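Deoxyribodipyrimidine photo-lyase (Oryza sativa Japonica Group, PDB 3UMV) repairs ultraviolet-damaged DNA by using light and its bound FAD to split cyclobutane pyrimidine dimers back into separate pyrimidines. Local coordinates at residues A[20-25]-A[197-202]; A[50-55]-A[201-206]; A[139-144]-A[335-340]; A[374-379]-A[461-466]. All coordinates share one frame; numbering follows the deposited sequence. Where two conformers were deposited one is given.

Interaction 1 (A[20-25]-A[197-202]); sequences PAHPSR and DEYLVE
H22 sends its CG opposite its backbone N (chi1 -174°), which carries the imidazole across to Y199, whose CE1 lies over the centre of one imidazole face. The two rings meet obliquely, centroids 4.7 Å apart. Both imidazole nitrogens are engaged close to the ring plane. NE2 of H22 donates to OE2 of E198 at 2.9 Å, a nearly straight bond on its anti side, tilted well out of the carboxylate plane. ND1 of H22 accepts from S24 N at 2.9 Å, and the two bonds fix the rotation of the ring. At the edge of the Y199 ring, S24 CB comes within 3.2 Å of Y199 OH. R25 runs past the tyrosine in the opposite direction, its guanidinium 80° from the ring plane; NH1 meets a lone pair of Y199 O at 2.9 Å, and NH2 goes to V171 O. The contact joins the segment entering edge strand 26-28 to the end of helix 196-199, with T176 of helix 174-177 against Y199 and helix 295-305 touching R25 and L200.

Interaction 2 (A[50-55]-A[201-206]); sequences LADNWA and VEFPEL
F203 is wedged between D52 on one face of its ring and W54 on the other. Its CG stands beside the backbone N (chi1 -72°), turning the side chain into the gap. CB starts 3.6 Å from D52 OD2, and the same oxygen lies 3.3 Å from F203 CD1. CE1 meets D52 CB, which stands over the face as a CH-pi contact, 3.7 Å from the F203 centroid. CD2 has D52 CA over one face and W54 CE2 at 3.6 Å on the other. CE2 sits over the indole face, in an offset stack with the five-membered ring, centroids 4.4 Å apart and planes at 27°. At the tip, CZ comes to 3.4 Å from D52 O. Beyond the phenyl, P204 CD meets W54 CZ3 at 3.6 Å, and E202 O lies at the indole edge. The polar ends are held from helix 295-305: D52 forms a salt bridge with R297, and W54 NE1 bonds to Q296. N53 is the N-cap of helix 54-66: OD1 accepts a weak bond from A55 N, and ND2 donates to R49 O. This helix is the connection of a beta-alpha-beta crossover between parallel strands 40-44 and 70-75 of the photolyase alpha/beta domain, and the chain leaving helix 196-199 wraps across its beginning, consistent with the linker that leads from this domain toward the helical FAD-binding part of the photolyase fold.

Interaction 3 (A[139-144]-A[335-340]); sequences PLRPVR and PQYDSL
R141 lays its guanidinium almost flat on the Y337 ring, planes 8° apart, an off-centre cation-pi stack with CZ of R141 4.5 Å from the Y337 centroid. It bridges the two halves of the photolyase fold: R141 opens helix 141-157 of the alpha/beta domain, and Y337 follows helix 310-333 of the helical FAD-binding part. Around its edge the guanidinium makes an end-on salt bridge to D338, NH1 to OD1 at 3.0 Å and NH2 to OD2 at 2.9 Å; both nitrogens approach from above the carboxylate plane. NH2 also donates to P335 O at 2.9 Å, in the carbonyl plane, so this one nitrogen carries two bonds. A bend at chi3 (55°) folds the arginine back over the tyrosine. Meanwhile Y337 OH accepts from R141 N at 2.8 Å along a nearly straight line (170°), so a single residue grips the tyrosine through both backbone and side chain. L140 CD2 packs obliquely against the phenol end, 4.1 Å from Y337 CZ. Further out, the type I turn Q336 to S339 sets Y337 and D338 at its two central positions, both turned toward R141. Y434 of helix 431-442 meets the Y337 ring edge-to-face. R429, which probably binds FAD as in related photolyases, lies about 5 Å from L140, side chain to side chain. Water 2 accepts from R141 NE and donates to P335 O, 2.7 Å from that oxygen.

Interaction 4 (A[374-379]-A[461-466]); sequences HDPLWN and MNYAGC
Y463 overlaps the opening turn of helix 376-388 with one side of its ring: CE2 comes within 3.5 Å of L377 CB, and P376 CG lies 4.0 Å from Y463 OH. With CG anti to the backbone N (chi1 -169°), the ring reaches across from helix 463-469. D375 OD2 meets its edge in the ring plane, 3.5 Å from Y463 CD2, where ring hydrogens would probably offset some of the oxygen's charge. Each segment holds a helix N-cap, and the first turns of the two helices pack against each other. D375 OD2 accepts from W378 N at 3.0 Å, the donor lying above the carboxylate plane, and weakly from L377 N, while OD1 bonds to Y398 OH. N462 OD1 caps the other helix by accepting from G465 N at 2.9 Å. Farther along the leucine, CD2 touches C466 CB at 3.7 Å, with V472 and Y475 of helix 472-489 against L377. W378, a predicted electron-transfer tryptophan, leads its indole away to meet the rings of W399 and W406.

How the interactions relate
Interactions 1 and 2 are neighbours, centres about 10 Å apart, sharing V201 and E202; R25 packs on the indole of W54, and P20 CB lies 3.6 Å from P204 CG. R297 ties them further, pairing with both D52 and E202. Interaction 3 is a separate junction between the alpha/beta domain and the helical part, its centre about 26 Å from that of interaction 1 and 28 Å from that of interaction 2. Interaction 4 lies about 44 Å from the first two, centre to centre, on the opposite side of the chain's centre. There the side chain of C466 is about 13 Å from FAD, and W378 belongs to the predicted electron-transfer tryptophans.

Interaction 1 (A[20-25]-A[197-202])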
loop_
_atom_site.group_PDB
_atom_site.type_symbol
_atom_site.label_atom_id
_atom_site.label_comp_id
_atom_site.label_asym_id
_atom_site.label_seq_id
_atom_site.Cartn_x
_atom_site.Cartn_y
_atom_site.Cartn_z
ATOM N N PRO A 20 14.076 -20.429 2.071
ATOM C CA PRO A 20 12.650 -20.774 2.066
ATOM C C PRO A 20 11.864 -20.091 0.942
ATOM O O PRO A 20 10.764 -20.538 0.614
ATOM C CB PRO A 20 12.159 -20.237 3.416
ATOM C CG PRO A 20 13.363 -20.184 4.267
ATOM C CD PRO A 20 14.492 -19.830 3.350
ATOM N N ALA A 21 12.403 -19.013 0.380
ATOM C CA ALA A 21 11.693 -18.271 -0.665
ATOM C C ALA A 21 11.783 -18.971 -2.019
ATOM O O ALA A 21 12.859 -19.383 -2.443
ATOM C CB ALA A 21 12.214 -16.826 -0.761
ATOM N N HIS A 22 10.637 -19.122 -2.681
ATOM C CA HIS A 22 10.589 -19.600 -4.057
ATOM C C HIS A 22 11.562 -18.727 -4.861
ATOM O O HIS A 22 11.550 -17.508 -4.732
ATOM C CB HIS A 22 9.145 -19.454 -4.567
ATOM C CG HIS A 22 8.893 -20.043 -5.923
ATOM N ND1 HIS A 22 9.559 -19.625 -7.056
ATOM C CD2 HIS A 22 8.012 -20.987 -6.335
ATOM C CE1 HIS A 22 9.117 -20.301 -8.101
ATOM N NE2 HIS A 22 8.176 -21.134 -7.691
ATOM N N PRO A 23 12.432 -19.343 -5.675
ATOM C CA PRO A 23 13.406 -18.551 -6.441
ATOM C C PRO A 23 12.788 -17.473 -7.340
ATOM O O PRO A 23 13.441 -16.455 -7.586
ATOM C CB PRO A 23 14.145 -19.606 -7.289
ATOM C CG PRO A 23 13.320 -20.838 -7.196
ATOM C CD PRO A 23 12.614 -20.786 -5.879
ATOM N N SER A 24 11.564 -17.676 -7.820
ATOM C CA SER A 24 10.937 -16.659 -8.661
ATOM C C SER A 24 10.632 -15.398 -7.857
ATOM O O SER A 24 10.497 -14.319 -8.429
ATOM C CB SER A 24 9.690 -17.196 -9.368
ATOM O OG SER A 24 10.042 -18.198 -10.314
ATOM N N ARG A 25 10.558 -15.519 -6.530
ATOM C CA ARG A 25 10.337 -14.345 -5.676
ATOM C C ARG A 25 11.613 -13.524 -5.460
ATOM O O ARG A 25 11.543 -12.414 -4.952
ATOM C CB ARG A 25 9.796 -14.732 -4.292
ATOM C CG ARG A 25 8.541 -15.586 -4.267
ATOM C CD ARG A 25 7.932 -15.528 -2.876
ATOM N NE ARG A 25 7.036 -16.645 -2.586
ATOM C CZ ARG A 25 5.712 -16.588 -2.730
ATOM N NH1 ARG A 25 4.944 -17.648 -2.433
ATOM N NH2 ARG A 25 5.163 -15.468 -3.173
ATOM N N ASP A 197 -1.862 -21.715 -7.558
ATOM C CA ASP A 197 -1.603 -22.866 -6.695
ATOM C C ASP A 197 -0.115 -22.995 -6.331
ATOM O O ASP A 197 0.234 -23.467 -5.252
ATOM C CB ASP A 197 -2.125 -24.163 -7.333
ATOM C CG ASP A 197 -3.640 -24.252 -7.329
ATOM O OD1 ASP A 197 -4.284 -23.523 -6.537
ATOM O OD2 ASP A 197 -4.189 -25.058 -8.115
ATOM N N GLU A 198 0.754 -22.536 -7.223
ATOM C CA GLU A 198 2.188 -22.571 -6.984
ATOM C C GLU A 198 2.683 -21.541 -5.965
ATOM O O GLU A 198 3.696 -21.771 -5.298
ATOM C CB GLU A 198 2.947 -22.408 -8.307
ATOM C CG GLU A 198 4.458 -22.360 -8.162
ATOM C CD GLU A 198 5.182 -22.403 -9.499
ATOM O OE1 GLU A 198 4.514 -22.296 -10.550
ATOM O OE2 GLU A 198 6.424 -22.542 -9.494
ATOM N N TYR A 199 1.983 -20.412 -5.844
ATOM C CA TYR A 199 2.452 -19.309 -4.991
ATOM C C TYR A 199 1.632 -19.053 -3.730
ATOM O O TYR A 199 2.157 -18.526 -2.734
ATOM C CB TYR A 199 2.558 -18.016 -5.807
ATOM C CG TYR A 199 3.643 -18.099 -6.845
ATOM C CD1 TYR A 199 4.966 -17.945 -6.490
ATOM C CD2 TYR A 199 3.342 -18.355 -8.175
ATOM C CE1 TYR A 199 5.967 -18.032 -7.414
ATOM C CE2 TYR A 199 4.350 -18.441 -9.127
ATOM C CZ TYR A 199 5.663 -18.268 -8.731
ATOM O OH TYR A 199 6.684 -18.350 -9.643
ATOM N N LEU A 200 0.354 -19.423 -3.760
ATOM C CA LEU A 200 -0.486 -19.265 -2.580
ATOM C C LEU A 200 -0.304 -20.455 -1.639
ATOM O O LEU A 200 -1.138 -21.360 -1.585
ATOM C CB LEU A 200 -1.951 -19.076 -2.957
ATOM C CG LEU A 200 -2.886 -18.767 -1.793
ATOM C CD1 LEU A 200 -2.353 -17.615 -0.949
ATOM C CD2 LEU A 200 -4.280 -18.426 -2.330
ATOM N N VAL A 201 0.804 -20.422 -0.907
ATOM C CA VAL A 201 1.265 -21.520 -0.071
ATOM C C VAL A 201 1.591 -20.986 1.317
ATOM O O VAL A 201 1.703 -19.777 1.521
ATOM C CB VAL A 201 2.527 -22.179 -0.673
ATOM C CG1 VAL A 201 2.252 -22.623 -2.087
ATOM C CG2 VAL A 201 3.704 -21.215 -0.657
ATOM N N GLU A 202 1.741 -21.883 2.280
ATOM C CA GLU A 202 2.027 -21.463 3.643
ATOM C C GLU A 202 3.445 -20.933 3.773
ATOM O O GLU A 202 4.309 -21.214 2.935
ATOM C CB GLU A 202 1.796 -22.622 4.629
ATOM C CG GLU A 202 0.430 -22.558 5.351
ATOM C CD GLU A 202 0.271 -21.321 6.243
ATOM O OE1 GLU A 202 -0.852 -21.093 6.762
ATOM O OE2 GLU A 202 1.268 -20.578 6.432
HETATM O O HOH W 1 6.023 -20.243 -3.323
#

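Interaction 2 (A[50-55]-A[201-206])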
loop_
_atom_site.group_PDB
_atom_site.type_symbol
_atom_site.label_atom_id
_atom_site.label_comp_id
_atom_site.label_asym_id
_atom_site.label_seq_id
_atom_site.Cartn_x
_atom_site.Cartn_y
_atom_site.Cartn_z
ATOM N N LEU A 50 7.454 -9.071 10.965
ATOM C CA LEU A 50 8.388 -10.192 11.071
ATOM C C LEU A 50 7.749 -11.496 10.586
ATOM O O LEU A 50 8.442 -12.357 10.057
ATOM C CB LEU A 50 8.900 -10.340 12.500
ATOM C CG LEU A 50 9.535 -9.070 13.058
ATOM C CD1 LEU A 50 9.903 -9.243 14.533
ATOM C CD2 LEU A 50 10.751 -8.691 12.215
ATOM N N ALA A 51 6.432 -11.638 10.737
ATOM C CA ALA A 51 5.779 -12.869 10.317
ATOM C C ALA A 51 5.448 -12.821 8.835
ATOM O O ALA A 51 5.264 -11.743 8.267
ATOM C CB ALA A 51 4.511 -13.125 11.133
ATOM N N ASP A 52 5.371 -13.989 8.213
ATOM C CA ASP A 52 4.873 -14.079 6.835
ATOM C C ASP A 52 5.581 -13.097 5.885
ATOM O O ASP A 52 4.944 -12.472 5.024
ATOM C CB ASP A 52 3.371 -13.790 6.811
ATOM C CG ASP A 52 2.581 -14.737 7.691
ATOM O OD1 ASP A 52 1.549 -14.310 8.253
ATOM O OD2 ASP A 52 2.995 -15.911 7.819
ATOM N N ASN A 53 6.898 -13.000 6.014
ATOM C CA ASN A 53 7.660 -12.019 5.259
ATOM C C ASN A 53 8.750 -12.720 4.436
ATOM O O ASN A 53 9.772 -13.119 4.974
ATOM C CB ASN A 53 8.257 -10.992 6.228
ATOM C CG ASN A 53 9.016 -9.889 5.514
ATOM O OD1 ASN A 53 9.586 -10.112 4.453
ATOM N ND2 ASN A 53 9.022 -8.696 6.095
ATOM N N TRP A 54 8.526 -12.873 3.132
ATOM C CA TRP A 54 9.478 -13.631 2.311
ATOM C C TRP A 54 10.862 -13.012 2.254
ATOM O O TRP A 54 11.840 -13.727 2.075
ATOM C CB TRP A 54 8.969 -13.868 0.887
ATOM C CG TRP A 54 7.808 -14.823 0.790
ATOM C CD1 TRP A 54 6.559 -14.546 0.307
ATOM C CD2 TRP A 54 7.790 -16.202 1.183
ATOM N NE1 TRP A 54 5.764 -15.666 0.375
ATOM C CE2 TRP A 54 6.487 -16.690 0.927
ATOM C CE3 TRP A 54 8.736 -17.062 1.750
ATOM C CZ2 TRP A 54 6.117 -18.017 1.189
ATOM C CZ3 TRP A 54 8.363 -18.383 2.023
ATOM C CH2 TRP A 54 7.065 -18.840 1.733
ATOM N N ALA A 55 10.950 -11.693 2.402
ATOM C CA ALA A 55 12.245 -11.036 2.306
ATOM C C ALA A 55 13.065 -11.382 3.544
ATOM O O ALA A 55 14.236 -11.726 3.443
ATOM C CB ALA A 55 12.078 -9.535 2.159
ATOM N N VAL A 201 0.804 -20.422 -0.907
ATOM C CA VAL A 201 1.265 -21.520 -0.071
ATOM C C VAL A 201 1.591 -20.986 1.317
ATOM O O VAL A 201 1.703 -19.777 1.521
ATOM C CB VAL A 201 2.527 -22.179 -0.673
ATOM C CG1 VAL A 201 2.252 -22.623 -2.087
ATOM C CG2 VAL A 201 3.704 -21.215 -0.657
ATOM N N GLU A 202 1.741 -21.883 2.280
ATOM C CA GLU A 202 2.027 -21.463 3.643
ATOM C C GLU A 202 3.445 -20.933 3.773
ATOM O O GLU A 202 4.309 -21.214 2.935
ATOM C CB GLU A 202 1.796 -22.622 4.629
ATOM C CG GLU A 202 0.430 -22.558 5.351
ATOM C CD GLU A 202 0.271 -21.321 6.243
ATOM O OE1 GLU A 202 -0.852 -21.093 6.762
ATOM O OE2 GLU A 202 1.268 -20.578 6.432
ATOM N N PHE A 203 3.673 -20.182 4.844
ATOM C CA PHE A 203 4.991 -19.661 5.186
ATOM C C PHE A 203 5.674 -20.562 6.213
ATOM O O PHE A 203 5.062 -20.939 7.212
ATOM C CB PHE A 203 4.850 -18.290 5.844
ATOM C CG PHE A 203 4.455 -17.178 4.906
ATOM C CD1 PHE A 203 3.119 -16.908 4.640
ATOM C CD2 PHE A 203 5.428 -16.380 4.320
ATOM C CE1 PHE A 203 2.761 -15.860 3.792
ATOM C CE2 PHE A 203 5.085 -15.343 3.468
ATOM C CZ PHE A 203 3.747 -15.073 3.203
ATOM N N PRO A 204 6.959 -20.879 5.999
ATOM C CA PRO A 204 7.682 -21.609 7.044
ATOM C C PRO A 204 8.087 -20.641 8.152
ATOM O O PRO A 204 7.940 -19.428 7.991
ATOM C CB PRO A 204 8.925 -22.116 6.312
ATOM C CG PRO A 204 9.179 -21.086 5.258
ATOM C CD PRO A 204 7.816 -20.547 4.848
ATOM N N GLU A 205 8.583 -21.175 9.263
ATOM C CA GLU A 205 9.134 -20.349 10.329
ATOM C C GLU A 205 10.547 -19.925 9.952
ATOM O O GLU A 205 11.210 -20.587 9.145
ATOM C CB GLU A 205 9.169 -21.122 11.654
ATOM C CG GLU A 205 7.805 -21.439 12.244
ATOM C CD GLU A 205 7.076 -20.203 12.736
ATOM O OE1 GLU A 205 5.831 -20.253 12.847
ATOM O OE2 GLU A 205 7.745 -19.184 13.015
ATOM N N LEU A 206 11.005 -18.827 10.542
ATOM C CA LEU A 206 12.376 -18.367 10.343
ATOM C C LEU A 206 13.377 -19.439 10.739
ATOM O O LEU A 206 13.317 -19.969 11.850
ATOM C CB LEU A 206 12.654 -17.105 11.161
ATOM C CG LEU A 206 13.030 -15.860 10.355
ATOM C CD1 LEU A 206 11.895 -15.484 9.435
ATOM C CD2 LEU A 206 13.374 -14.700 11.276
#

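Interaction 3 (A[139-144]-A[335-340])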
loop_
_atom_site.group_PDB
_atom_site.type_symbol
_atom_site.label_atom_id
_atom_site.label_comp_id
_atom_site.label_asym_id
_atom_site.label_seq_id
_atom_site.Cartn_x
_atom_site.Cartn_y
_atom_site.Cartn_z
ATOM N N PRO A 139 6.968 -0.772 -6.300
ATOM C CA PRO A 139 7.142 -0.169 -7.623
ATOM C C PRO A 139 7.149 1.360 -7.588
ATOM O O PRO A 139 7.323 2.001 -8.630
ATOM C CB PRO A 139 5.897 -0.657 -8.387
ATOM C CG PRO A 139 4.843 -0.794 -7.324
ATOM C CD PRO A 139 5.587 -1.254 -6.080
ATOM N N LEU A 140 6.933 1.955 -6.424
ATOM C CA LEU A 140 6.822 3.415 -6.379
ATOM C C LEU A 140 8.182 4.052 -6.684
ATOM O O LEU A 140 9.219 3.593 -6.190
ATOM C CB LEU A 140 6.324 3.875 -5.018
ATOM C CG LEU A 140 4.896 3.404 -4.704
ATOM C CD1 LEU A 140 4.423 4.117 -3.455
ATOM C CD2 LEU A 140 3.934 3.664 -5.893
ATOM N N ARG A 141 8.190 5.120 -7.473
ATOM C CA ARG A 141 9.458 5.654 -7.936
ATOM C C ARG A 141 10.424 6.116 -6.829
ATOM O O ARG A 141 11.623 5.890 -6.957
ATOM C CB ARG A 141 9.293 6.695 -9.063
ATOM C CG ARG A 141 8.975 8.118 -8.631
ATOM C CD ARG A 141 8.821 9.034 -9.854
ATOM N NE ARG A 141 7.827 8.534 -10.805
ATOM C CZ ARG A 141 6.548 8.917 -10.830
ATOM N NH1 ARG A 141 6.093 9.823 -9.964
ATOM N NH2 ARG A 141 5.720 8.403 -11.734
ATOM N N PRO A 142 9.929 6.748 -5.740
ATOM C CA PRO A 142 10.968 7.156 -4.779
ATOM C C PRO A 142 11.662 5.983 -4.092
ATOM O O PRO A 142 12.828 6.107 -3.678
ATOM C CB PRO A 142 10.219 8.030 -3.761
ATOM C CG PRO A 142 8.775 7.859 -4.048
ATOM C CD PRO A 142 8.603 7.320 -5.431
ATOM N N VAL A 143 10.957 4.865 -3.964
ATOM C CA VAL A 143 11.538 3.676 -3.353
ATOM C C VAL A 143 12.531 2.985 -4.288
ATOM O O VAL A 143 13.641 2.644 -3.886
ATOM C CB VAL A 143 10.455 2.687 -2.947
ATOM C CG1 VAL A 143 11.097 1.457 -2.349
ATOM C CG2 VAL A 143 9.488 3.353 -1.978
ATOM N N ARG A 144 12.103 2.763 -5.532
ATOM C CA ARG A 144 12.959 2.214 -6.569
ATOM C C ARG A 144 14.219 3.052 -6.736
ATOM O O ARG A 144 15.299 2.502 -6.886
ATOM C CB ARG A 144 12.222 2.116 -7.921
ATOM C CG ARG A 144 11.055 1.158 -7.944
ATOM C CD ARG A 144 10.482 0.996 -9.359
ATOM N NE ARG A 144 11.362 0.241 -10.259
ATOM C CZ ARG A 144 10.974 -0.235 -11.443
ATOM N NH1 ARG A 144 9.746 -0.032 -11.868
ATOM N NH2 ARG A 144 11.816 -0.910 -12.211
ATOM N N PRO A 335 6.136 3.662 -15.935
ATOM C CA PRO A 335 6.857 4.676 -15.151
ATOM C C PRO A 335 6.036 5.930 -14.885
ATOM O O PRO A 335 6.260 6.582 -13.874
ATOM C CB PRO A 335 8.055 5.029 -16.046
ATOM C CG PRO A 335 8.278 3.833 -16.861
ATOM C CD PRO A 335 6.890 3.285 -17.144
ATOM N N GLN A 336 5.112 6.256 -15.778
ATOM C CA GLN A 336 4.260 7.429 -15.627
ATOM C C GLN A 336 2.886 7.051 -15.077
ATOM O O GLN A 336 1.834 7.401 -15.644
ATOM C CB GLN A 336 4.151 8.185 -16.957
ATOM C CG GLN A 336 5.460 8.857 -17.344
ATOM C CD GLN A 336 5.435 9.411 -18.759
ATOM O OE1 GLN A 336 5.254 10.610 -18.969
ATOM N NE2 GLN A 336 5.606 8.532 -19.737
ATOM N N TYR A 337 2.903 6.362 -13.943
ATOM C CA TYR A 337 1.692 5.765 -13.393
ATOM C C TYR A 337 0.798 6.776 -12.686
ATOM O O TYR A 337 -0.325 6.451 -12.313
ATOM C CB TYR A 337 2.043 4.610 -12.444
ATOM C CG TYR A 337 3.003 4.994 -11.338
ATOM C CD1 TYR A 337 2.586 5.804 -10.276
ATOM C CD2 TYR A 337 4.318 4.560 -11.361
ATOM C CE1 TYR A 337 3.464 6.167 -9.264
ATOM C CE2 TYR A 337 5.210 4.916 -10.349
ATOM C CZ TYR A 337 4.779 5.716 -9.317
ATOM O OH TYR A 337 5.665 6.046 -8.328
ATOM N N ASP A 338 1.285 8.008 -12.524
ATOM C CA ASP A 338 0.532 9.048 -11.827
ATOM C C ASP A 338 0.254 10.251 -12.725
ATOM O O ASP A 338 0.120 11.373 -12.239
ATOM C CB ASP A 338 1.312 9.528 -10.587
ATOM C CG ASP A 338 2.706 10.061 -10.935
ATOM O OD1 ASP A 338 3.300 10.767 -10.092
ATOM O OD2 ASP A 338 3.207 9.792 -12.051
ATOM N N SER A 339 0.168 10.009 -14.033
ATOM C CA SER A 339 -0.005 11.085 -15.005
ATOM C C SER A 339 -0.864 10.603 -16.173
ATOM O O SER A 339 -0.946 9.398 -16.436
ATOM C CB SER A 339 1.364 11.555 -15.510
ATOM O OG SER A 339 1.300 12.875 -16.014
ATOM N N LEU A 340 -1.506 11.534 -16.871
ATOM C CA LEU A 340 -2.395 11.164 -17.972
ATOM C C LEU A 340 -1.626 10.372 -19.018
ATOM O O LEU A 340 -2.186 9.527 -19.709
ATOM C CB LEU A 340 -3.026 12.411 -18.602
ATOM C CG LEU A 340 -3.922 12.192 -19.822
ATOM C CD1 LEU A 340 -5.104 11.292 -19.465
ATOM C CD2 LEU A 340 -4.424 13.538 -20.375
HETATM O O HOH W 2 8.610 6.358 -12.511
#

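Interaction 4 (A[374-379]-A[461-466])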
loop_
_atom_site.group_PDB
_atom_site.type_symbol
_atom_site.label_atom_id
_atom_site.label_comp_id
_atom_site.label_asym_id
_atom_site.label_seq_id
_atom_site.Cartn_x
_atom_site.Cartn_y
_atom_site.Cartn_z
ATOM N N HIS A 374 -21.571 21.978 -4.277
ATOM C CA HIS A 374 -23.027 21.907 -4.305
ATOM C C HIS A 374 -23.543 20.492 -4.029
ATOM O O HIS A 374 -24.738 20.296 -3.831
ATOM C CB HIS A 374 -23.537 22.331 -5.681
ATOM C CG HIS A 374 -23.192 21.358 -6.765
ATOM N ND1 HIS A 374 -21.939 21.300 -7.336
ATOM C CD2 HIS A 374 -23.922 20.382 -7.357
ATOM C CE1 HIS A 374 -21.917 20.346 -8.251
ATOM N NE2 HIS A 374 -23.108 19.776 -8.287
ATOM N N ASP A 375 -22.646 19.513 -4.038
ATOM C CA ASP A 375 -23.027 18.092 -3.958
ATOM C C ASP A 375 -22.811 17.529 -2.550
ATOM O O ASP A 375 -21.674 17.301 -2.143
ATOM C CB ASP A 375 -22.200 17.313 -4.989
ATOM C CG ASP A 375 -22.521 15.813 -5.020
ATOM O OD1 ASP A 375 -22.170 15.146 -6.026
ATOM O OD2 ASP A 375 -23.135 15.296 -4.071
ATOM N N PRO A 376 -23.899 17.308 -1.786
ATOM C CA PRO A 376 -23.709 16.883 -0.399
ATOM C C PRO A 376 -23.173 15.459 -0.281
ATOM O O PRO A 376 -22.535 15.153 0.714
ATOM C CB PRO A 376 -25.117 16.974 0.195
ATOM C CG PRO A 376 -26.015 16.816 -0.967
ATOM C CD PRO A 376 -25.324 17.486 -2.116
ATOM N N LEU A 377 -23.445 14.622 -1.273
ATOM C CA LEU A 377 -22.902 13.272 -1.309
ATOM C C LEU A 377 -21.374 13.330 -1.500
ATOM O O LEU A 377 -20.631 12.653 -0.797
ATOM C CB LEU A 377 -23.566 12.446 -2.404
ATOM C CG LEU A 377 -23.006 11.026 -2.554
ATOM C CD1 LEU A 377 -23.069 10.253 -1.224
ATOM C CD2 LEU A 377 -23.745 10.283 -3.649
ATOM N N TRP A 378 -20.914 14.180 -2.414
ATOM C CA TRP A 378 -19.481 14.335 -2.631
ATOM C C TRP A 378 -18.822 14.920 -1.392
ATOM O O TRP A 378 -17.801 14.422 -0.922
ATOM C CB TRP A 378 -19.190 15.204 -3.855
ATOM C CG TRP A 378 -17.735 15.113 -4.207
ATOM C CD1 TRP A 378 -17.165 14.217 -5.073
ATOM C CD2 TRP A 378 -16.653 15.872 -3.637
ATOM N NE1 TRP A 378 -15.807 14.392 -5.101
ATOM C CE2 TRP A 378 -15.459 15.405 -4.240
ATOM C CE3 TRP A 378 -16.578 16.917 -2.698
ATOM C CZ2 TRP A 378 -14.200 15.923 -3.914
ATOM C CZ3 TRP A 378 -15.331 17.446 -2.390
ATOM C CH2 TRP A 378 -14.156 16.948 -3.004
ATOM N N ASN A 379 -19.423 15.975 -0.846
ATOM C CA ASN A 379 -18.897 16.559 0.372
ATOM C C ASN A 379 -18.725 15.529 1.476
ATOM O O ASN A 379 -17.721 15.555 2.187
ATOM C CB ASN A 379 -19.808 17.689 0.877
ATOM C CG ASN A 379 -19.818 18.905 -0.026
ATOM O OD1 ASN A 379 -20.714 19.749 0.087
ATOM N ND2 ASN A 379 -18.843 19.015 -0.919
ATOM N N MET A 461 -20.427 8.403 -13.384
ATOM C CA MET A 461 -21.255 8.048 -12.238
ATOM C C MET A 461 -21.929 9.328 -11.777
ATOM O O MET A 461 -21.362 10.415 -11.915
ATOM C CB MET A 461 -20.408 7.474 -11.101
ATOM C CG MET A 461 -19.756 6.104 -11.370
ATOM S SD MET A 461 -18.594 5.651 -10.041
ATOM C CE MET A 461 -19.726 5.105 -8.756
ATOM N N ASN A 462 -23.144 9.227 -11.245
ATOM C CA ASN A 462 -23.805 10.436 -10.758
ATOM C C ASN A 462 -24.606 10.207 -9.492
ATOM O O ASN A 462 -24.760 9.062 -9.042
ATOM C CB ASN A 462 -24.636 11.137 -11.850
ATOM C CG ASN A 462 -25.767 10.270 -12.396
ATOM O OD1 ASN A 462 -26.048 9.179 -11.886
ATOM N ND2 ASN A 462 -26.435 10.772 -13.436
ATOM N N TYR A 463 -25.066 11.314 -8.910
ATOM C CA TYR A 463 -25.801 11.321 -7.655
ATOM C C TYR A 463 -27.014 10.414 -7.792
ATOM O O TYR A 463 -27.241 9.542 -6.955
ATOM C CB TYR A 463 -26.246 12.756 -7.348
ATOM C CG TYR A 463 -26.793 13.008 -5.956
ATOM C CD1 TYR A 463 -28.117 12.719 -5.642
ATOM C CD2 TYR A 463 -25.999 13.589 -4.971
ATOM C CE1 TYR A 463 -28.626 12.971 -4.369
ATOM C CE2 TYR A 463 -26.497 13.846 -3.704
ATOM C CZ TYR A 463 -27.811 13.533 -3.406
ATOM O OH TYR A 463 -28.307 13.788 -2.143
ATOM N N ALA A 464 -27.781 10.618 -8.860
ATOM C CA ALA A 464 -28.982 9.818 -9.092
ATOM C C ALA A 464 -28.669 8.324 -9.124
ATOM O O ALA A 464 -29.454 7.505 -8.651
ATOM C CB ALA A 464 -29.679 10.252 -10.376
ATOM N N GLY A 465 -27.517 7.975 -9.685
ATOM C CA GLY A 465 -27.105 6.584 -9.774
ATOM C C GLY A 465 -26.834 6.000 -8.406
ATOM O O GLY A 465 -27.116 4.826 -8.148
ATOM N N CYS A 466 -26.283 6.823 -7.521
ATOM C CA CYS A 466 -26.030 6.392 -6.151
ATOM C C CYS A 466 -27.326 6.223 -5.375
ATOM O O CYS A 466 -27.467 5.269 -4.611
ATOM C CB CYS A 466 -25.116 7.378 -5.433
ATOM S SG CYS A 466 -23.432 7.391 -6.105
#